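Putative sugar ABC transporter (Yersinia enterocolitica subsp. enterocolitica 8081, PDB 5ULB) probably serves as the periplasmic substrate-binding component of a sugar ABC transporter and binds the methylthioribose analogue 5-methylseleno-ribose. Local coordinates at residues 21-26 and 74-79. Sequence-based numbering, arbitrary orientation.
Sequences KIAVIR and QKYDGI
The methyl group of Ala23 sits over the centre of the Tyr76 ring. Ala23 CB lies 3.6 Å from the ring centroid and 6° off the ring normal, a CH-pi contact. Tyr76 CG is anti to its own carbonyl carbon (chi1 -80°), which lays the ring across the backbone of strand 21-26. The ring edge meets the peptide between Lys21 and Ile22. The Tyr76 hydroxyl reaches past this strand to a hydrogen bond with Asp53 on strand 51-56, which helps fix the ring, and Ala71 of helix 61-73 packs against both Ala23 and Tyr76.

Beside the ring the two chains pair in parallel. Ala23 N bonds to Gly78 O at 3.0 Å. Lys21 O takes two donors, both in its carbonyl plane: Asp77 N at 2.8 Å and, on a longer bond, Gly78 N at 3.3 Å. On the Ile22 face of the sheet, Ile22 CD1 lies 4.0 Å from Gly78 CA, where the glycine has no side chain in the way. On the Ala23 face, Ile25 CD1 meets Ile79 CG2 at 3.9 Å. Ile22, Ala23, Ile25, Gly78 and Ile79 are all buried here.

At the Lys21 end of strand 21-26 the contact is more open: Lys21 and Asp77 are partly exposed and meet mainly through polar atoms. Asp77 OD2 accepts Lys21 N at 2.8 Å through its anti lone pair, on a nearly straight bond (166°). A water also donates to Asp77 OD2 and bonds only weakly to Lys21 NZ. The Lys21 ammonium group has its stronger hydrogen bond with Gln19 O, and Asp77 OD1 is hydrogen-bonded to His16 NE2.

Helix 61-73 ends in a Schellman motif, with Lys75 at positive phi, and the chain then turns into strand 78-82. The arrangement is that of neighbouring parallel strands in an alpha/beta domain of a periplasmic binding protein, with a helix packed over the sheet.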
loop_
_atom_site.group_PDB
_atom_site.type_symbol
_atom_site.label_atom_id
_atom_site.label_comp_id
_atom_site.label_asym_id
_atom_site.label_seq_id
_atom_site.Cartn_x
_atom_site.Cartn_y
_atom_site.Cartn_z
ATOM N N LYS A 21 4.703 -16.198 -17.105
ATOM C CA LYS A 21 4.555 -14.755 -17.293
ATOM C C LYS A 21 3.427 -14.222 -16.425
ATOM O O LYS A 21 2.295 -14.779 -16.468
ATOM C CB LYS A 21 4.336 -14.435 -18.772
ATOM C CG LYS A 21 5.391 -15.046 -19.651
ATOM C CD LYS A 21 5.160 -15.048 -21.134
ATOM C CE LYS A 21 6.373 -15.753 -21.768
ATOM N NZ LYS A 21 6.387 -17.253 -21.633
ATOM N N ILE A 22 3.711 -13.155 -15.684
ATOM C CA ILE A 22 2.781 -12.525 -14.781
ATOM C C ILE A 22 2.581 -11.051 -15.196
ATOM O O ILE A 22 3.579 -10.357 -15.454
ATOM C CB ILE A 22 3.307 -12.549 -13.324
ATOM C CG1 ILE A 22 3.732 -13.953 -12.930
ATOM C CG2 ILE A 22 2.299 -11.969 -12.357
ATOM C CD1 ILE A 22 2.743 -15.044 -12.922
ATOM N N ALA A 23 1.341 -10.626 -15.235
ATOM C CA ALA A 23 1.025 -9.192 -15.473
ATOM C C ALA A 23 0.569 -8.591 -14.129
ATOM O O ALA A 23 -0.326 -9.178 -13.469
ATOM C CB ALA A 23 -0.010 -9.040 -16.533
ATOM N N VAL A 24 1.095 -7.441 -13.790
ATOM C CA VAL A 24 0.637 -6.690 -12.624
ATOM C C VAL A 24 0.037 -5.374 -13.088
ATOM O O VAL A 24 0.733 -4.607 -13.823
ATOM C CB VAL A 24 1.813 -6.437 -11.672
ATOM C CG1 VAL A 24 1.386 -5.688 -10.429
ATOM C CG2 VAL A 24 2.548 -7.723 -11.383
ATOM N N ILE A 25 -1.193 -5.077 -12.756
ATOM C CA ILE A 25 -1.875 -3.843 -13.160
ATOM C C ILE A 25 -2.289 -3.175 -11.859
ATOM O O ILE A 25 -3.094 -3.726 -11.089
ATOM C CB ILE A 25 -3.034 -4.095 -14.104
ATOM C CG1 ILE A 25 -2.669 -4.946 -15.315
ATOM C CG2 ILE A 25 -3.529 -2.703 -14.571
ATOM C CD1 ILE A 25 -2.842 -6.412 -15.162
ATOM N N ARG A 26 -1.817 -1.946 -11.671
ATOM C CA ARG A 26 -2.071 -1.177 -10.454
ATOM C C ARG A 26 -2.739 0.139 -10.871
ATOM O O ARG A 26 -2.259 0.869 -11.760
ATOM C CB ARG A 26 -0.858 -1.001 -9.587
ATOM C CG ARG A 26 -1.022 -0.132 -8.356
ATOM C CD ARG A 26 0.016 -0.476 -7.313
ATOM N NE ARG A 26 0.062 0.524 -6.283
ATOM C CZ ARG A 26 0.189 0.289 -4.963
ATOM N NH1 ARG A 26 -0.108 -0.902 -4.410
ATOM N NH2 ARG A 26 0.372 1.314 -4.182
ATOM N N GLN A 74 -3.624 -11.583 -23.908
ATOM C CA GLN A 74 -2.270 -12.035 -24.095
ATOM C C GLN A 74 -2.006 -13.374 -23.442
ATOM O O GLN A 74 -0.945 -13.953 -23.612
ATOM C CB GLN A 74 -1.297 -10.987 -23.575
ATOM C CG GLN A 74 -1.241 -9.671 -24.475
ATOM C CD GLN A 74 -0.684 -9.788 -25.914
ATOM O OE1 GLN A 74 -0.467 -10.902 -26.401
ATOM N NE2 GLN A 74 -0.463 -8.660 -26.605
ATOM N N LYS A 75 -2.965 -13.855 -22.657
ATOM C CA LYS A 75 -2.833 -15.210 -22.057
ATOM C C LYS A 75 -1.633 -15.312 -21.096
ATOM O O LYS A 75 -0.864 -16.282 -21.090
ATOM C CB LYS A 75 -2.757 -16.350 -23.101
ATOM C CG LYS A 75 -4.012 -16.410 -23.938
ATOM C CD LYS A 75 -3.998 -17.546 -24.984
ATOM C CE LYS A 75 -4.000 -18.953 -24.360
ATOM N NZ LYS A 75 -4.114 -20.053 -25.407
ATOM N N TYR A 76 -1.462 -14.271 -20.291
ATOM C CA TYR A 76 -0.551 -14.372 -19.149
ATOM C C TYR A 76 -0.909 -15.596 -18.310
ATOM O O TYR A 76 -2.086 -15.981 -18.238
ATOM C CB TYR A 76 -0.587 -13.098 -18.339
ATOM C CG TYR A 76 0.230 -11.971 -18.882
ATOM C CD1 TYR A 76 -0.284 -11.089 -19.796
ATOM C CD2 TYR A 76 1.518 -11.767 -18.476
ATOM C CE1 TYR A 76 0.461 -10.043 -20.330
ATOM C CE2 TYR A 76 2.309 -10.751 -18.988
ATOM C CZ TYR A 76 1.733 -9.867 -19.907
ATOM O OH TYR A 76 2.496 -8.806 -20.421
ATOM N N ASP A 77 0.106 -16.158 -17.616
ATOM C CA ASP A 77 -0.160 -17.272 -16.715
ATOM C C ASP A 77 -0.797 -16.802 -15.400
ATOM O O ASP A 77 -1.592 -17.566 -14.817
ATOM C CB ASP A 77 1.157 -17.934 -16.410
ATOM C CG ASP A 77 1.750 -18.582 -17.652
ATOM O OD1 ASP A 77 1.170 -19.529 -18.231
ATOM O OD2 ASP A 77 2.767 -18.008 -18.137
ATOM N N GLY A 78 -0.500 -15.595 -14.985
ATOM C CA GLY A 78 -1.119 -15.041 -13.811
ATOM C C GLY A 78 -1.236 -13.579 -13.886
ATOM O O GLY A 78 -0.481 -12.908 -14.682
ATOM N N ILE A 79 -2.159 -12.994 -13.126
ATOM C CA ILE A 79 -2.420 -11.573 -13.052
ATOM C C ILE A 79 -2.520 -11.158 -11.601
ATOM O O ILE A 79 -3.146 -11.878 -10.803
ATOM C CB ILE A 79 -3.672 -11.193 -13.843
ATOM C CG1 ILE A 79 -3.469 -11.347 -15.358
ATOM C CG2 ILE A 79 -4.131 -9.756 -13.518
ATOM C CD1 ILE A 79 -4.652 -11.166 -16.246
HETATM O O HOH W 1 3.233 -18.165 -20.804
#